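Local atomic coordinates of oxygen-independent coproporphyrinogen III oxidase (Escherichia coli, PDB entry 1OLT), a protein that catalyses the anaerobic oxidative decarboxylation of two propionate groups of coproporphyrinogen III, giving protoporphyrinogen IX in heme biosynthesis, with a [4Fe-4S] cluster and S-adenosylmethionine. Residues Val75-His80 / Pro148-Leu153; Leu118-Ile123 / Leu156-Ala161. All coordinates share one frame; numbering follows the deposited sequence.

How the interactions relate
Both interactions lie in the radical SAM core, their centres 13 Å apart on the same side of the chain's centre, and their segments alternate along the sequence. Residues 148-153 lead from strand 140-146 into the helix whose later turns, 156-161, serve interaction 2; residues 75-80 lead into helix 80-96. A probable hydrogen bond of 2.9 Å from Gln79 NE2 to Gln122 OE1 ties the two together. Interaction 1 is nearer the cofactors: Arg149 touches the iron-sulfur cluster, and the side chain of Glu150 is about 9 Å from it. Interaction 2, between helices 120-133 and 154-161, lies farther off, the side chain of Leu159 remaining about 12 Å from a bound S-adenosylmethionine.

Interaction 1 of 2, residues Val75-His80 / Pro148-Leu153; sequences VTRQQH and PREIEL
Arg77 and Glu150 join the loops 75-80 and 148-153 through a single two-pronged salt bridge; their CA atoms, at 11.8 Å the nearest pair across the segments, show that long side chains span the gap. Along 75-80, Val75 ends a short strand, and Thr76 OG1 accepts a hydrogen bond from Gln78 N at 2.9 Å, an ST turn that brackets Arg77. The Arg77 chain starts with CG beside the backbone N and bends at chi2 (-54°), after which its guanidinium meets Glu150 end-on. Arg77 NH1 gives Glu150 OE1 a nearly straight bond of 2.7 Å (174° at the hydrogen), while Arg77 NH2 reaches Glu150 OE2 at 2.9 Å. Each oxygen uses its syn lone pair and the two planes are 16° apart, so the paired bonds restrain both flat groups from turning. Glu150 comes from the opposite direction, extended beyond CG. Both side chains also touch His63, and both residues are exposed, which makes this a surface bridge burying only 85 Å² in all. Gln78 then centres an inverse gamma turn, and Gln79 NE2 hydrogen-bonds Tyr117 O just before helix 80-96. Next to Glu150, the cluster-pocket residue Arg149 forms a salt bridge through NE with Asp147. The bridge thus links two loops near the cluster site of the radical SAM core, a partial TIM barrel in which 148-153 connects strand 140-146 to helix 154-161.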
loop_
_atom_site.group_PDB
_atom_site.type_symbol
_atom_site.label_atom_id
_atom_site.label_comp_id
_atom_site.label_asym_id
_atom_site.label_seq_id
_atom_site.Cartn_x
_atom_site.Cartn_y
_atom_site.Cartn_z
ATOM N N VAL A 75 -8.590 14.656 10.751
ATOM C CA VAL A 75 -8.901 15.853 10.057
ATOM C C VAL A 75 -8.859 16.982 11.098
ATOM O O VAL A 75 -9.503 16.894 12.104
ATOM C CB VAL A 75 -10.341 15.799 9.460
ATOM C CG1 VAL A 75 -10.727 17.177 8.894
ATOM C CG2 VAL A 75 -10.432 14.758 8.376
ATOM N N THR A 76 -8.075 18.014 10.848
ATOM C CA THR A 76 -7.989 19.125 11.752
ATOM C C THR A 76 -7.456 20.360 11.048
ATOM O O THR A 76 -6.609 20.288 10.187
ATOM C CB THR A 76 -7.137 18.788 12.974
ATOM O OG1 THR A 76 -7.015 19.929 13.845
ATOM C CG2 THR A 76 -5.711 18.492 12.589
ATOM N N ARG A 77 -8.003 21.497 11.459
ATOM C CA ARG A 77 -7.497 22.774 11.040
ATOM C C ARG A 77 -6.470 23.362 12.029
ATOM O O ARG A 77 -5.911 24.434 11.787
ATOM C CB ARG A 77 -8.691 23.730 10.865
ATOM C CG ARG A 77 -9.611 23.360 9.637
ATOM C CD ARG A 77 -8.788 23.250 8.332
ATOM N NE ARG A 77 -9.606 23.287 7.145
ATOM C CZ ARG A 77 -9.088 23.373 5.931
ATOM N NH1 ARG A 77 -7.787 23.538 5.777
ATOM N NH2 ARG A 77 -9.864 23.361 4.870
ATOM N N GLN A 78 -6.271 22.683 13.162
ATOM C CA GLN A 78 -5.292 23.121 14.163
ATOM C C GLN A 78 -3.904 22.695 13.724
ATOM O O GLN A 78 -3.417 21.667 14.114
ATOM C CB GLN A 78 -5.652 22.545 15.514
ATOM C CG GLN A 78 -6.947 23.066 16.012
ATOM C CD GLN A 78 -7.172 22.716 17.465
ATOM O OE1 GLN A 78 -6.604 23.353 18.364
ATOM N NE2 GLN A 78 -7.921 21.687 17.696
ATOM N N GLN A 79 -3.315 23.479 12.845
ATOM C CA GLN A 79 -2.081 23.117 12.158
ATOM C C GLN A 79 -0.888 22.899 13.109
ATOM O O GLN A 79 0.004 22.086 12.788
ATOM C CB GLN A 79 -1.697 24.149 11.087
ATOM C CG GLN A 79 -1.015 23.484 9.749
ATOM C CD GLN A 79 0.514 23.201 9.897
ATOM O OE1 GLN A 79 1.147 23.823 10.791
ATOM N NE2 GLN A 79 1.127 22.249 9.004
ATOM N N HIS A 80 -0.899 23.609 14.251
ATOM C CA HIS A 80 0.055 23.400 15.301
ATOM C C HIS A 80 0.156 21.942 15.812
ATOM O O HIS A 80 1.158 21.569 16.411
ATOM C CB HIS A 80 -0.218 24.276 16.481
ATOM C CG HIS A 80 -1.287 23.772 17.365
ATOM N ND1 HIS A 80 -2.580 24.268 17.317
ATOM C CD2 HIS A 80 -1.277 22.843 18.359
ATOM C CE1 HIS A 80 -3.331 23.631 18.204
ATOM N NE2 HIS A 80 -2.569 22.751 18.849
ATOM N N PRO A 148 -3.802 16.960 -3.700
ATOM C CA PRO A 148 -3.644 18.110 -4.612
ATOM C C PRO A 148 -4.659 19.268 -4.301
ATOM O O PRO A 148 -5.398 19.762 -5.233
ATOM C CB PRO A 148 -3.950 17.501 -5.949
ATOM C CG PRO A 148 -5.107 16.487 -5.576
ATOM C CD PRO A 148 -4.609 15.891 -4.283
ATOM N N ARG A 149 -4.767 19.612 -3.039
ATOM C CA ARG A 149 -5.612 20.701 -2.533
ATOM C C ARG A 149 -4.809 21.423 -1.474
ATOM O O ARG A 149 -3.961 20.823 -0.835
ATOM C CB ARG A 149 -6.867 20.163 -1.899
ATOM C CG ARG A 149 -7.823 19.578 -2.851
ATOM C CD ARG A 149 -9.017 18.921 -2.153
ATOM N NE ARG A 149 -8.604 17.709 -1.426
ATOM C CZ ARG A 149 -9.293 17.121 -0.475
ATOM N NH1 ARG A 149 -10.498 17.568 -0.138
ATOM N NH2 ARG A 149 -8.810 16.019 0.108
ATOM N N GLU A 150 -5.041 22.718 -1.350
ATOM C CA GLU A 150 -4.370 23.563 -0.320
ATOM C C GLU A 150 -2.843 23.353 -0.305
ATOM O O GLU A 150 -2.174 23.116 0.735
ATOM C CB GLU A 150 -5.049 23.325 1.021
ATOM C CG GLU A 150 -6.530 23.700 0.976
ATOM C CD GLU A 150 -7.237 23.551 2.342
ATOM O OE1 GLU A 150 -6.591 23.839 3.346
ATOM O OE2 GLU A 150 -8.419 23.077 2.413
ATOM N N ILE A 151 -2.279 23.385 -1.486
ATOM C CA ILE A 151 -0.846 23.192 -1.615
ATOM C C ILE A 151 -0.386 24.072 -2.773
ATOM O O ILE A 151 -1.090 24.220 -3.721
ATOM C CB ILE A 151 -0.488 21.670 -1.820
ATOM C CG1 ILE A 151 0.986 21.407 -1.674
ATOM C CG2 ILE A 151 -0.956 21.097 -3.152
ATOM C CD1 ILE A 151 1.326 19.943 -1.826
ATOM N N GLU A 152 0.819 24.611 -2.677
ATOM C CA GLU A 152 1.379 25.421 -3.757
ATOM C C GLU A 152 2.321 24.522 -4.581
ATOM O O GLU A 152 2.926 23.576 -4.058
ATOM C CB GLU A 152 2.133 26.624 -3.179
ATOM C CG GLU A 152 1.221 27.691 -2.589
ATOM C CD GLU A 152 0.021 27.956 -3.456
ATOM O OE1 GLU A 152 0.221 28.422 -4.594
ATOM O OE2 GLU A 152 -1.124 27.648 -3.017
ATOM N N LEU A 153 2.424 24.799 -5.864
ATOM C CA LEU A 153 3.322 24.039 -6.735
ATOM C C LEU A 153 4.773 24.003 -6.219
ATOM O O LEU A 153 5.442 22.993 -6.371
ATOM C CB LEU A 153 3.352 24.644 -8.141
ATOM C CG LEU A 153 2.129 24.464 -9.042
ATOM C CD1 LEU A 153 2.401 25.213 -10.400
ATOM C CD2 LEU A 153 1.847 23.102 -9.324
#

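Interaction 2 of 2, residues Leu118-Ile123 / Leu156-Ala161; sequences LNKAQI and LDHLRA
His158 lays its imidazole face against the aliphatic start of Lys120, where helix 154-161 meets the first turn of helix 120-133. A chi1 of -172° swings the imidazole out toward that turn. Lys120 CB sits over the ring, 3.8 Å from the His158 centroid and 12° off its normal, a CH-pi contact. Lys120 then runs extended, CG also over the imidazole, and its ammonium forms a salt bridge with Asp154. Ile123 holds CG2 anti to the backbone N, beside the carbonyl carbon, which puts it at the ring's edge, 4.0 Å from His158 CD2. Ile123 CD1 meets Leu159 CD2 at 3.9 Å, the side chains crossing at about a right angle. Asn119 and Gln122 form a capping box at the helix start, with Gln122 N to Asn119 OD1 and Asn119 N to Gln122 OE1 both 2.9 Å. Replacing His158 by an alanine is likely to open a gap at Lys120 CB and Ile123 CG2 and remove the weak donor to Lys120 O. His158 NE2 donates to Lys120 O at 3.0 Å, weakly at 126°, and Ser124 OG hydrogen-bonds that carbonyl and, weakly, His158 NE2. Apolar and CH-pi packing therefore probably outweigh the bent hydrogen bond.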
loop_
_atom_site.group_PDB
_atom_site.type_symbol
_atom_site.label_atom_id
_atom_site.label_comp_id
_atom_site.label_asym_id
_atom_site.label_seq_id
_atom_site.Cartn_x
_atom_site.Cartn_y
_atom_site.Cartn_z
ATOM N N LEU A 118 2.141 18.767 6.270
ATOM C CA LEU A 118 3.358 19.400 6.748
ATOM C C LEU A 118 3.785 20.542 5.819
ATOM O O LEU A 118 3.956 20.358 4.615
ATOM C CB LEU A 118 4.466 18.405 6.899
ATOM C CG LEU A 118 4.219 17.154 7.752
ATOM C CD1 LEU A 118 5.496 16.373 7.811
ATOM C CD2 LEU A 118 3.782 17.500 9.123
ATOM N N ASN A 119 4.026 21.708 6.397
ATOM C CA ASN A 119 4.550 22.808 5.648
ATOM C C ASN A 119 6.067 22.603 5.279
ATOM O O ASN A 119 6.693 21.620 5.691
ATOM C CB ASN A 119 4.186 24.146 6.391
ATOM C CG ASN A 119 4.967 24.348 7.712
ATOM O OD1 ASN A 119 6.099 23.846 7.866
ATOM N ND2 ASN A 119 4.402 25.132 8.616
ATOM N N LYS A 120 6.666 23.497 4.516
ATOM C CA LYS A 120 8.073 23.342 4.112
ATOM C C LYS A 120 9.051 23.189 5.249
ATOM O O LYS A 120 9.948 22.322 5.226
ATOM C CB LYS A 120 8.498 24.512 3.197
ATOM C CG LYS A 120 7.769 24.567 1.814
ATOM C CD LYS A 120 8.263 25.850 1.020
ATOM C CE LYS A 120 7.319 26.216 -0.098
ATOM N NZ LYS A 120 7.876 27.326 -1.062
ATOM N N ALA A 121 8.891 24.020 6.291
ATOM C CA ALA A 121 9.756 23.920 7.472
ATOM C C ALA A 121 9.600 22.579 8.197
ATOM O O ALA A 121 10.575 21.994 8.569
ATOM C CB ALA A 121 9.507 25.107 8.480
ATOM N N GLN A 122 8.392 22.105 8.346
ATOM C CA GLN A 122 8.111 20.814 8.963
ATOM C C GLN A 122 8.659 19.609 8.134
ATOM O O GLN A 122 9.262 18.675 8.677
ATOM C CB GLN A 122 6.576 20.675 9.208
ATOM C CG GLN A 122 6.123 21.644 10.261
ATOM C CD GLN A 122 4.653 21.864 10.271
ATOM O OE1 GLN A 122 3.935 21.537 9.273
ATOM N NE2 GLN A 122 4.165 22.525 11.353
ATOM N N ILE A 123 8.483 19.664 6.827
ATOM C CA ILE A 123 9.047 18.655 5.921
ATOM C C ILE A 123 10.530 18.623 6.151
ATOM O O ILE A 123 11.121 17.553 6.316
ATOM C CB ILE A 123 8.761 19.027 4.466
ATOM C CG1 ILE A 123 7.305 18.774 4.165
ATOM C CG2 ILE A 123 9.646 18.222 3.539
ATOM C CD1 ILE A 123 6.805 19.438 2.915
ATOM N N LEU A 156 6.515 21.036 -4.339
ATOM C CA LEU A 156 7.179 19.965 -5.082
ATOM C C LEU A 156 8.663 20.245 -5.272
ATOM O O LEU A 156 9.477 19.336 -5.100
ATOM C CB LEU A 156 6.508 19.728 -6.437
ATOM C CG LEU A 156 5.028 19.316 -6.362
ATOM C CD1 LEU A 156 4.542 19.058 -7.778
ATOM C CD2 LEU A 156 4.701 18.196 -5.426
ATOM N N ASP A 157 9.039 21.487 -5.601
ATOM C CA ASP A 157 10.462 21.844 -5.679
ATOM C C ASP A 157 11.153 21.609 -4.314
ATOM O O ASP A 157 12.246 21.112 -4.254
ATOM C CB ASP A 157 10.679 23.269 -6.128
ATOM C CG ASP A 157 9.979 23.551 -7.482
ATOM O OD1 ASP A 157 8.760 23.791 -7.537
ATOM O OD2 ASP A 157 10.593 23.498 -8.509
ATOM N N HIS A 158 10.486 21.949 -3.245
ATOM C CA HIS A 158 11.049 21.761 -1.917
ATOM C C HIS A 158 11.219 20.282 -1.595
ATOM O O HIS A 158 12.250 19.886 -1.059
ATOM C CB HIS A 158 10.159 22.349 -0.889
ATOM C CG HIS A 158 10.756 22.361 0.490
ATOM N ND1 HIS A 158 11.755 23.224 0.849
ATOM C CD2 HIS A 158 10.485 21.621 1.589
ATOM C CE1 HIS A 158 12.084 23.035 2.116
ATOM N NE2 HIS A 158 11.315 22.064 2.597
ATOM N N LEU A 159 10.229 19.443 -1.928
ATOM C CA LEU A 159 10.361 17.998 -1.736
ATOM C C LEU A 159 11.548 17.435 -2.522
ATOM O O LEU A 159 12.319 16.599 -2.041
ATOM C CB LEU A 159 9.072 17.247 -2.143
ATOM C CG LEU A 159 7.880 17.630 -1.262
ATOM C CD1 LEU A 159 6.598 17.194 -1.886
ATOM C CD2 LEU A 159 8.072 16.996 0.102
ATOM N N ARG A 160 11.650 17.843 -3.764
ATOM C CA ARG A 160 12.781 17.470 -4.560
ATOM C C ARG A 160 14.130 17.892 -3.937
ATOM O O ARG A 160 15.106 17.106 -3.905
ATOM C CB ARG A 160 12.631 18.114 -5.891
ATOM C CG ARG A 160 13.277 17.388 -6.865
ATOM C CD ARG A 160 12.476 16.142 -7.424
ATOM N NE ARG A 160 13.446 15.648 -8.422
ATOM C CZ ARG A 160 14.433 14.825 -8.122
ATOM N NH1 ARG A 160 14.540 14.275 -6.898
ATOM N NH2 ARG A 160 15.285 14.498 -9.044
ATOM N N ALA A 161 14.204 19.112 -3.419
ATOM C CA ALA A 161 15.447 19.579 -2.799
ATOM C C ALA A 161 15.724 18.772 -1.547
ATOM O O ALA A 161 16.873 18.601 -1.202
ATOM C CB ALA A 161 15.426 21.172 -2.455
#